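PDB 4XUR: endo-1,4-beta-xylanase C from Paenibacillus barcinonensis, which hydrolyses internal beta-1,4-xylosidic linkages of xylan, the present chain being its second family 22 carbohydrate-binding module, which binds xylotetraose. Local coordinates for residues 70-75 and 129-135; 90-96 and 112-118; 97-103 and 137-143. All coordinates share one frame; numbering follows the deposited sequence.

Contact 1: residues 70-75 and 129-135; sequences LQKGST and DIIVPAE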
loop_
_atom_site.group_PDB
_atom_site.type_symbol
_atom_site.label_atom_id
_atom_site.label_comp_id
_atom_site.label_asym_id
_atom_site.label_seq_id
_atom_site.Cartn_x
_atom_site.Cartn_y
_atom_site.Cartn_z
ATOM N N LEU A 70 13.171 4.887 -8.543
ATOM C CA LEU A 70 14.184 5.015 -7.476
ATOM C C LEU A 70 15.579 4.584 -7.932
ATOM O O LEU A 70 15.738 3.844 -8.893
ATOM C CB LEU A 70 13.767 4.193 -6.257
ATOM C CG LEU A 70 12.286 4.335 -5.773
ATOM C CD1 LEU A 70 12.005 3.439 -4.572
ATOM C CD2 LEU A 70 11.998 5.777 -5.472
ATOM N N GLN A 71 16.558 5.048 -7.199
ATOM C CA GLN A 71 17.942 4.607 -7.384
ATOM C C GLN A 71 18.215 3.475 -6.411
ATOM O O GLN A 71 17.951 3.640 -5.229
ATOM C CB GLN A 71 18.969 5.704 -7.148
ATOM C CG GLN A 71 20.372 5.176 -7.544
ATOM C CD GLN A 71 21.571 6.049 -7.165
ATOM O OE1 GLN A 71 22.747 5.667 -7.510
ATOM N NE2 GLN A 71 21.359 7.152 -6.517
ATOM N N LYS A 72 18.638 2.351 -6.943
ATOM C CA LYS A 72 19.095 1.239 -6.088
ATOM C C LYS A 72 20.261 1.703 -5.192
ATOM O O LYS A 72 21.128 2.483 -5.616
ATOM C CB LYS A 72 19.506 0.016 -6.961
ATOM C CG LYS A 72 18.346 -0.661 -7.727
ATOM C CD LYS A 72 18.873 -1.603 -8.841
ATOM C CE LYS A 72 17.736 -2.101 -9.708
ATOM N NZ LYS A 72 18.127 -2.878 -10.914
ATOM N N GLY A 73 20.248 1.278 -3.930
ATOM C CA GLY A 73 21.265 1.616 -2.973
ATOM C C GLY A 73 21.013 2.916 -2.238
ATOM O O GLY A 73 21.899 3.385 -1.526
ATOM N N SER A 74 19.857 3.552 -2.456
ATOM C CA SER A 74 19.514 4.813 -1.819
ATOM C C SER A 74 18.562 4.595 -0.681
ATOM O O SER A 74 17.986 3.526 -0.546
ATOM C CB SER A 74 18.907 5.776 -2.873
ATOM O OG SER A 74 17.598 5.344 -3.242
ATOM N N THR A 75 18.342 5.663 0.122
ATOM C CA THR A 75 17.290 5.684 1.131
ATOM C C THR A 75 16.254 6.767 0.672
ATOM O O THR A 75 16.626 7.872 0.200
ATOM C CB THR A 75 17.872 6.067 2.493
ATOM O OG1 THR A 75 18.846 5.086 2.846
ATOM C CG2 THR A 75 16.810 6.143 3.562
ATOM N N ASP A 129 11.084 6.047 6.403
ATOM C CA ASP A 129 12.245 5.850 5.444
ATOM C C ASP A 129 12.301 4.368 5.079
ATOM O O ASP A 129 12.177 3.469 5.927
ATOM C CB ASP A 129 13.572 6.255 6.066
ATOM C CG ASP A 129 13.834 7.748 6.092
ATOM O OD1 ASP A 129 13.013 8.576 5.687
ATOM O OD2 ASP A 129 14.958 8.077 6.523
ATOM N N ILE A 130 12.601 4.104 3.813
ATOM C CA ILE A 130 12.983 2.718 3.427
ATOM C C ILE A 130 14.299 2.728 2.639
ATOM O O ILE A 130 14.682 3.732 2.019
ATOM C CB ILE A 130 11.900 2.056 2.583
ATOM C CG1 ILE A 130 11.684 2.769 1.254
ATOM C CG2 ILE A 130 10.632 1.955 3.371
ATOM C CD1 ILE A 130 11.525 1.844 0.066
ATOM N N ILE A 131 14.958 1.565 2.650
ATOM C CA ILE A 131 16.193 1.349 1.916
ATOM C C ILE A 131 15.787 0.616 0.617
ATOM O O ILE A 131 15.030 -0.375 0.625
ATOM C CB ILE A 131 17.151 0.477 2.819
ATOM C CG1 ILE A 131 17.726 1.355 3.891
ATOM C CG2 ILE A 131 18.257 -0.214 1.995
ATOM C CD1 ILE A 131 18.135 0.611 5.121
ATOM N N VAL A 132 16.338 1.091 -0.491
ATOM C CA VAL A 132 16.227 0.426 -1.768
ATOM C C VAL A 132 17.496 -0.436 -1.861
ATOM O O VAL A 132 18.596 0.154 -1.860
ATOM C CB VAL A 132 16.169 1.477 -2.920
ATOM C CG1 VAL A 132 15.884 0.836 -4.225
ATOM C CG2 VAL A 132 15.036 2.477 -2.632
ATOM N N PRO A 133 17.356 -1.754 -1.938
ATOM C CA PRO A 133 18.589 -2.604 -2.031
ATOM C C PRO A 133 19.474 -2.274 -3.240
ATOM O O PRO A 133 18.944 -1.797 -4.274
ATOM C CB PRO A 133 18.043 -3.995 -2.129
ATOM C CG PRO A 133 16.673 -3.947 -1.517
ATOM C CD PRO A 133 16.170 -2.579 -1.895
ATOM N N ALA A 134 20.784 -2.561 -3.114
ATOM C CA ALA A 134 21.778 -2.170 -4.153
ATOM C C ALA A 134 21.664 -3.111 -5.372
ATOM O O ALA A 134 21.088 -4.193 -5.308
ATOM C CB ALA A 134 23.164 -2.162 -3.585
ATOM N N GLU A 135 22.228 -2.656 -6.506
ATOM C CA GLU A 135 22.199 -3.416 -7.762
ATOM C C GLU A 135 22.688 -4.827 -7.603
ATOM O O GLU A 135 22.092 -5.777 -8.116
ATOM C CB GLU A 135 23.032 -2.608 -8.801
ATOM C CG GLU A 135 23.278 -3.351 -10.115
ATOM C CD GLU A 135 22.052 -3.685 -10.882
ATOM O OE1 GLU A 135 22.013 -4.844 -11.366
ATOM O OE2 GLU A 135 21.146 -2.824 -10.987
HETATM O O HOH W 1 19.424 -5.246 -9.637
#
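A type II beta turn from Gln71 to Ser74, leading into strand 75-83 of the beta-sandwich, packs against the chain leaving strand 124-131, and Val132 packs against that turn. The one strand-like pairing is the antiparallel, non-hydrogen-bonded pair of Thr75 and Ile131. Next to it Val132 N donates to Ser74 O at 2.9 Å, an almost straight bond. Within the turn, Gly73 N gives its hydrogen to Val132 O, also at 2.9 Å but more bent; its second contact, to Pro133 O, is a weak bond. Glycine suits this corner because, at its positive phi, a side chain would be jammed against the carbonyl oxygen of Lys72. The two methyls of Val132 take different partners. CG1, held anti to the backbone N (chi1 -173°), lies against the turn backbone, 3.6 Å from Gln71 O and touching Lys72 CA, whereas CG2 makes the apolar contact, meeting Leu70 CD1 at 3.7 Å as the two side chains cross at a slant. Leu67 and Val76 also pack on Val132, so this buried residue belongs to the hydrophobic interior under the loop. Inside the turn, Ser74 OG donates to Gln71 O at 2.6 Å in the carbonyl plane, a short bond that ties the ends of the turn together. At the solvent-facing end, Lys72 and the exposed Glu135 form a salt bridge: the extended chain of Lys72 runs past Glu135, and its CB rests 3.3 Å from Pro133 O. Lys72 NZ reaches Glu135 OE2 at 3.0 Å on the syn side, 26° out of the carboxylate plane, while one water accepts from that NZ and donates to Glu135 O.

Contact 2: residues 90-96 and 112-118; sequences TQVINGS and MFASTTL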
loop_
_atom_site.group_PDB
_atom_site.type_symbol
_atom_site.label_atom_id
_atom_site.label_comp_id
_atom_site.label_asym_id
_atom_site.label_seq_id
_atom_site.Cartn_x
_atom_site.Cartn_y
_atom_site.Cartn_z
ATOM N N THR A 90 -11.648 0.768 15.826
ATOM C CA THR A 90 -10.269 1.023 15.398
ATOM C C THR A 90 -9.727 -0.168 14.593
ATOM O O THR A 90 -10.166 -1.323 14.768
ATOM C CB THR A 90 -9.313 1.265 16.592
ATOM O OG1 THR A 90 -9.053 0.035 17.292
ATOM C CG2 THR A 90 -9.882 2.300 17.498
ATOM N N GLN A 91 -8.706 0.099 13.732
ATOM C CA GLN A 91 -8.052 -0.992 13.040
ATOM C C GLN A 91 -6.606 -0.514 12.614
ATOM O O GLN A 91 -6.451 0.607 12.210
ATOM C CB GLN A 91 -8.889 -1.392 11.819
ATOM C CG GLN A 91 -8.265 -2.425 10.865
ATOM C CD GLN A 91 -8.035 -3.766 11.520
ATOM O OE1 GLN A 91 -8.986 -4.371 12.021
ATOM N NE2 GLN A 91 -6.785 -4.257 11.506
ATOM N N VAL A 92 -5.660 -1.433 12.701
ATOM C CA VAL A 92 -4.279 -1.184 12.257
ATOM C C VAL A 92 -4.235 -1.320 10.741
ATOM O O VAL A 92 -4.798 -2.271 10.181
ATOM C CB VAL A 92 -3.311 -2.238 12.872
ATOM C CG1 VAL A 92 -1.945 -2.095 12.270
ATOM C CG2 VAL A 92 -3.347 -2.083 14.414
ATOM N N ILE A 93 -3.525 -0.420 10.083
ATOM C CA ILE A 93 -3.194 -0.628 8.643
ATOM C C ILE A 93 -1.670 -0.557 8.525
ATOM O O ILE A 93 -1.050 0.252 9.158
ATOM C CB ILE A 93 -3.861 0.431 7.749
ATOM C CG1 ILE A 93 -5.358 0.171 7.645
ATOM C CG2 ILE A 93 -3.319 0.371 6.330
ATOM C CD1 ILE A 93 -5.757 -1.014 6.773
ATOM N N ASN A 94 -1.113 -1.412 7.688
ATOM C CA ASN A 94 0.337 -1.505 7.563
ATOM C C ASN A 94 0.717 -0.992 6.194
ATOM O O ASN A 94 -0.008 -1.196 5.200
ATOM C CB ASN A 94 0.769 -2.998 7.675
ATOM C CG ASN A 94 0.649 -3.547 9.100
ATOM O OD1 ASN A 94 0.340 -2.808 10.046
ATOM N ND2 ASN A 94 0.866 -4.846 9.254
ATOM N N GLY A 95 1.844 -0.303 6.112
ATOM C CA GLY A 95 2.504 -0.113 4.788
ATOM C C GLY A 95 3.599 -1.165 4.651
ATOM O O GLY A 95 4.392 -1.368 5.574
ATOM N N SER A 96 3.639 -1.832 3.488
ATOM C CA SER A 96 4.588 -2.925 3.231
ATOM C C SER A 96 5.250 -2.841 1.863
ATOM O O SER A 96 4.790 -2.128 0.959
ATOM C CB SER A 96 3.892 -4.249 3.391
ATOM O OG SER A 96 3.376 -4.430 4.678
ATOM N N MET A 112 7.129 -5.130 6.341
ATOM C CA MET A 112 6.422 -3.945 6.808
ATOM C C MET A 112 7.406 -2.828 7.120
ATOM O O MET A 112 8.307 -3.018 7.933
ATOM C CB MET A 112 5.630 -4.271 8.086
ATOM C CG MET A 112 4.566 -3.258 8.454
ATOM S SD MET A 112 4.165 -3.356 10.216
ATOM C CE MET A 112 3.814 -5.083 10.364
ATOM N N PHE A 113 7.184 -1.670 6.539
ATOM C CA PHE A 113 7.926 -0.499 6.824
ATOM C C PHE A 113 7.225 0.483 7.772
ATOM O O PHE A 113 7.920 1.366 8.395
ATOM C CB PHE A 113 8.366 0.212 5.507
ATOM C CG PHE A 113 7.232 0.830 4.719
ATOM C CD1 PHE A 113 6.709 2.079 5.056
ATOM C CD2 PHE A 113 6.713 0.164 3.629
ATOM C CE1 PHE A 113 5.679 2.637 4.292
ATOM C CE2 PHE A 113 5.698 0.727 2.858
ATOM C CZ PHE A 113 5.205 1.968 3.173
ATOM N N ALA A 114 5.928 0.372 7.949
ATOM C CA ALA A 114 5.229 1.219 8.874
ATOM C C ALA A 114 3.808 0.704 9.157
ATOM O O ALA A 114 3.254 -0.056 8.372
ATOM C CB ALA A 114 5.151 2.648 8.343
ATOM N N SER A 115 3.261 1.176 10.284
ATOM C CA SER A 115 1.976 0.749 10.830
ATOM C C SER A 115 1.407 1.850 11.676
ATOM O O SER A 115 2.163 2.452 12.436
ATOM C CB SER A 115 2.188 -0.454 11.717
ATOM O OG SER A 115 0.975 -0.852 12.378
ATOM N N THR A 116 0.089 2.133 11.556
ATOM C CA THR A 116 -0.604 3.058 12.436
ATOM C C THR A 116 -2.000 2.496 12.748
ATOM O O THR A 116 -2.534 1.695 11.973
ATOM C CB THR A 116 -0.740 4.484 11.872
ATOM O OG1 THR A 116 -1.735 4.521 10.839
ATOM C CG2 THR A 116 0.529 5.002 11.287
ATOM N N THR A 117 -2.556 2.912 13.907
ATOM C CA THR A 117 -3.925 2.562 14.278
ATOM C C THR A 117 -4.887 3.687 13.808
ATOM O O THR A 117 -4.752 4.814 14.198
ATOM C CB THR A 117 -4.052 2.351 15.842
ATOM O OG1 THR A 117 -3.234 1.236 16.247
ATOM C CG2 THR A 117 -5.517 2.009 16.217
ATOM N N LEU A 118 -5.843 3.325 12.987
ATOM C CA LEU A 118 -6.793 4.297 12.442
ATOM C C LEU A 118 -8.095 4.181 13.244
ATOM O O LEU A 118 -8.498 3.071 13.601
ATOM C CB LEU A 118 -7.073 4.042 11.006
ATOM C CG LEU A 118 -5.919 4.391 10.055
ATOM C CD1 LEU A 118 -5.023 3.184 9.950
ATOM C CD2 LEU A 118 -6.455 4.807 8.757
#
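Gly95 O is gripped by two successive amides, Phe113 N at 3.0 Å and, more weakly, Ala114 N at 3.3 Å, the signature of a classic beta bulge in the hairpin of strands 90-101 and 109-119. Gly95 N donates in turn to Ala114 O at 2.7 Å. Beyond the bulge the antiparallel register is regular: Ile93 pairs with Thr116 and Gln91 with Leu118 through reciprocal backbone bonds. At the bulge the Phe113 ring lies against Gly95. With CG placed between the backbone N and the carbonyl carbon (chi1 69°), one ring face receives Gly95 CA 4.1 Å from its centroid, a CH-pi contact 26° off the normal. A CB on Gly95 would run into Phe113 CZ, which is consistent with a glycine at this position. The Phe113 side chain also touches Ile78, Ala128 and Ile130, bringing the second sheet into the packing. On the sheet face carrying Asn94, Ser115 and Met112, Ser115 OG donates to Asn94 OD1 at 3.1 Å, tilted 26° from the amide's carbonyl plane. Met112 bends at chi3, laying SD and CE against the Asn94 amide. That same face bears Ser96, whose OG bonds to Glu147, a residue of the xylan-binding pocket. The Asn94 amide therefore has its oxygen held by a hydroxyl and its flat group bordered by thioether, which probably limits its rotation, while the Ser96 hydroxyl probably helps to orient the pocket carboxylate.

Contact 3: residues 97-103 and 137-143; sequences LEKEFNR and TGISGLR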
loop_
_atom_site.group_PDB
_atom_site.type_symbol
_atom_site.label_atom_id
_atom_site.label_comp_id
_atom_site.label_asym_id
_atom_site.label_seq_id
_atom_site.Cartn_x
_atom_site.Cartn_y
_atom_site.Cartn_z
ATOM N N LEU A 97 6.345 -3.584 1.719
ATOM C CA LEU A 97 7.066 -3.703 0.513
ATOM C C LEU A 97 7.012 -5.127 0.060
ATOM O O LEU A 97 7.325 -6.009 0.851
ATOM C CB LEU A 97 8.534 -3.261 0.656
ATOM C CG LEU A 97 8.797 -1.866 1.206
ATOM C CD1 LEU A 97 10.300 -1.717 1.329
ATOM C CD2 LEU A 97 8.170 -0.794 0.344
ATOM N N GLU A 98 6.765 -5.339 -1.237
ATOM C CA GLU A 98 6.992 -6.679 -1.875
ATOM C C GLU A 98 8.209 -6.619 -2.734
ATOM O O GLU A 98 8.298 -5.728 -3.590
ATOM C CB GLU A 98 5.759 -7.049 -2.730
ATOM C CG GLU A 98 5.980 -8.282 -3.584
ATOM C CD GLU A 98 4.673 -8.633 -4.356
ATOM O OE1 GLU A 98 3.654 -8.881 -3.712
ATOM O OE2 GLU A 98 4.688 -8.529 -5.598
ATOM N N LYS A 99 9.188 -7.511 -2.502
ATOM C CA LYS A 99 10.474 -7.486 -3.226
ATOM C C LYS A 99 10.715 -8.754 -4.048
ATOM O O LYS A 99 10.478 -9.848 -3.573
ATOM C CB LYS A 99 11.618 -7.267 -2.253
ATOM C CG LYS A 99 11.697 -5.868 -1.726
ATOM C CD LYS A 99 12.897 -5.756 -0.769
ATOM C CE LYS A 99 12.480 -5.664 0.642
ATOM N NZ LYS A 99 13.624 -5.321 1.481
ATOM N N GLU A 100 11.166 -8.550 -5.275
ATOM C CA GLU A 100 11.505 -9.604 -6.236
ATOM C C GLU A 100 13.016 -9.456 -6.548
ATOM O O GLU A 100 13.514 -8.334 -6.769
ATOM C CB GLU A 100 10.706 -9.446 -7.537
ATOM C CG GLU A 100 11.061 -10.456 -8.616
ATOM C CD GLU A 100 10.486 -10.082 -9.949
ATOM O OE1 GLU A 100 9.333 -10.339 -10.181
ATOM O OE2 GLU A 100 11.217 -9.494 -10.794
ATOM N N PHE A 101 13.731 -10.594 -6.560
ATOM C CA PHE A 101 15.124 -10.673 -6.828
ATOM C C PHE A 101 15.342 -11.636 -8.020
ATOM O O PHE A 101 14.763 -12.705 -8.037
ATOM C CB PHE A 101 15.947 -11.167 -5.628
ATOM C CG PHE A 101 15.938 -10.203 -4.473
ATOM C CD1 PHE A 101 14.884 -10.209 -3.555
ATOM C CD2 PHE A 101 16.935 -9.237 -4.320
ATOM C CE1 PHE A 101 14.866 -9.332 -2.494
ATOM C CE2 PHE A 101 16.907 -8.377 -3.239
ATOM C CZ PHE A 101 15.860 -8.423 -2.324
ATOM N N ASN A 102 16.211 -11.235 -8.922
ATOM C CA ASN A 102 16.624 -12.067 -10.064
ATOM C C ASN A 102 15.461 -12.481 -10.909
ATOM O O ASN A 102 15.495 -13.558 -11.503
ATOM C CB ASN A 102 17.439 -13.283 -9.607
ATOM C CG ASN A 102 18.539 -12.930 -8.662
ATOM O OD1 ASN A 102 18.548 -13.375 -7.526
ATOM N ND2 ASN A 102 19.420 -12.112 -9.090
ATOM N N ARG A 103 14.411 -11.656 -10.945
ATOM C CA ARG A 103 13.226 -11.979 -11.743
ATOM C C ARG A 103 12.627 -13.357 -11.401
ATOM O O ARG A 103 12.095 -14.034 -12.254
ATOM C CB ARG A 103 13.534 -11.912 -13.237
ATOM C CG ARG A 103 14.115 -10.584 -13.667
ATOM C CD ARG A 103 13.997 -10.404 -15.169
ATOM N NE ARG A 103 15.309 -10.258 -15.733
ATOM C CZ ARG A 103 16.165 -9.279 -15.409
ATOM N NH1 ARG A 103 15.813 -8.383 -14.461
ATOM N NH2 ARG A 103 17.328 -9.166 -16.016
ATOM N N THR A 137 22.482 -6.814 -5.383
ATOM C CA THR A 137 21.563 -7.798 -4.792
ATOM C C THR A 137 20.775 -8.563 -5.849
ATOM O O THR A 137 20.210 -9.618 -5.562
ATOM C CB THR A 137 20.509 -7.248 -3.822
ATOM O OG1 THR A 137 19.592 -6.393 -4.546
ATOM C CG2 THR A 137 21.147 -6.544 -2.602
ATOM N N GLY A 138 20.718 -8.045 -7.070
ATOM C CA GLY A 138 19.864 -8.609 -8.112
ATOM C C GLY A 138 18.387 -8.203 -7.991
ATOM O O GLY A 138 17.521 -8.718 -8.730
ATOM N N ILE A 139 18.080 -7.225 -7.121
ATOM C CA ILE A 139 16.752 -6.717 -6.988
ATOM C C ILE A 139 16.165 -6.359 -8.346
ATOM O O ILE A 139 16.829 -5.677 -9.114
ATOM C CB ILE A 139 16.636 -5.499 -5.996
ATOM C CG1 ILE A 139 15.184 -5.089 -5.644
ATOM C CG2 ILE A 139 17.447 -4.271 -6.455
ATOM C CD1 ILE A 139 14.476 -5.877 -4.600
ATOM N N SER A 140 14.922 -6.809 -8.610
ATOM C CA SER A 140 14.235 -6.592 -9.880
ATOM C C SER A 140 12.787 -6.086 -9.767
ATOM O O SER A 140 12.175 -5.736 -10.802
ATOM C CB SER A 140 14.289 -7.846 -10.756
ATOM O OG SER A 140 13.653 -8.960 -10.122
ATOM N N GLY A 141 12.250 -6.080 -8.583
ATOM C CA GLY A 141 10.947 -5.421 -8.221
ATOM C C GLY A 141 10.867 -4.988 -6.783
ATOM O O GLY A 141 11.382 -5.654 -5.882
ATOM N N LEU A 142 10.286 -3.817 -6.551
ATOM C CA LEU A 142 10.067 -3.317 -5.226
ATOM C C LEU A 142 8.749 -2.534 -5.258
ATOM O O LEU A 142 8.694 -1.433 -5.810
ATOM C CB LEU A 142 11.230 -2.387 -4.800
ATOM C CG LEU A 142 11.281 -1.852 -3.343
ATOM C CD1 LEU A 142 12.735 -1.570 -2.893
ATOM C CD2 LEU A 142 10.462 -0.617 -3.141
ATOM N N ARG A 143 7.732 -3.096 -4.639
ATOM C CA ARG A 143 6.368 -2.557 -4.778
ATOM C C ARG A 143 5.866 -2.210 -3.422
ATOM O O ARG A 143 5.930 -3.015 -2.467
ATOM C CB ARG A 143 5.468 -3.606 -5.433
ATOM C CG ARG A 143 5.976 -4.176 -6.729
ATOM C CD ARG A 143 6.357 -5.636 -6.630
ATOM N NE ARG A 143 7.091 -6.133 -7.833
ATOM C CZ ARG A 143 7.271 -7.381 -8.182
ATOM N NH1 ARG A 143 6.806 -8.409 -7.487
ATOM N NH2 ARG A 143 7.920 -7.630 -9.310
HETATM O O HOH W 2 6.565 -11.009 -9.127
#
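This is an antiparallel strand pairing, 97-101 with 139-143, within the four-stranded sheet of the beta-sandwich that carries the xylan-binding pocket. The segment axes approach to 4.4 Å, and Ser140 N and Gly141 N both donate to Glu100 O, forming a classic beta bulge. On the face bearing the acidic residues, Arg143 bridges two carboxylates. Its NH1 meets the anti lone pair of Glu98 OE2 at 2.8 Å, whereas NH2 approaches Glu100 OE1 at 3.2 Å from above the carboxylate plane; the carboxylate and guanidinium planes stand 77° and 86° apart. Glu65 takes Arg143 NE, and Glu98 also pairs with Arg29 and with Arg31 of the pocket. A leucine in place of Arg143 would probably leave Glu98 and Glu100 without their shared positive partner and Glu100 held mainly by Ser140 OG. On the other face Ile139 CD1 sits over the Phe101 ring, 3.9 Å from its centroid, with Thr137 OG1, hydrogen-bonded to Ala134 O, at the ring edge. Ser140 OG, set between the backbone N and carbonyl carbon (chi1 61°), accepts from Arg103 N at 2.9 Å and donates to the anti lone pair of Glu100 OE2 at 2.6 Å.

Contacts 2 and 3 use successive parts of strand 90-101 in one sheet; their centres lie 22 Å apart, yet Phe113 CD2 touches Leu97 CD2 at 3.7 Å. Contact 1 belongs to the loop end of the opposing sheet, its centre 11 Å from that of contact 3, where Pro133 CD packs on Leu142 CD1 at 3.7 Å. Ile130 CG2 closes the circuit on Phe113 CB at 3.6 Å. Distance from sugar separates them: the Ser96 and Glu98 side chains are each about 5 Å from a bound xylopyranose, but the Pro133 side chain of contact 1 is about 13 Å from one. Contacts 2 and 3 thus border the pocket, and contact 1 is packing remote from the sugar.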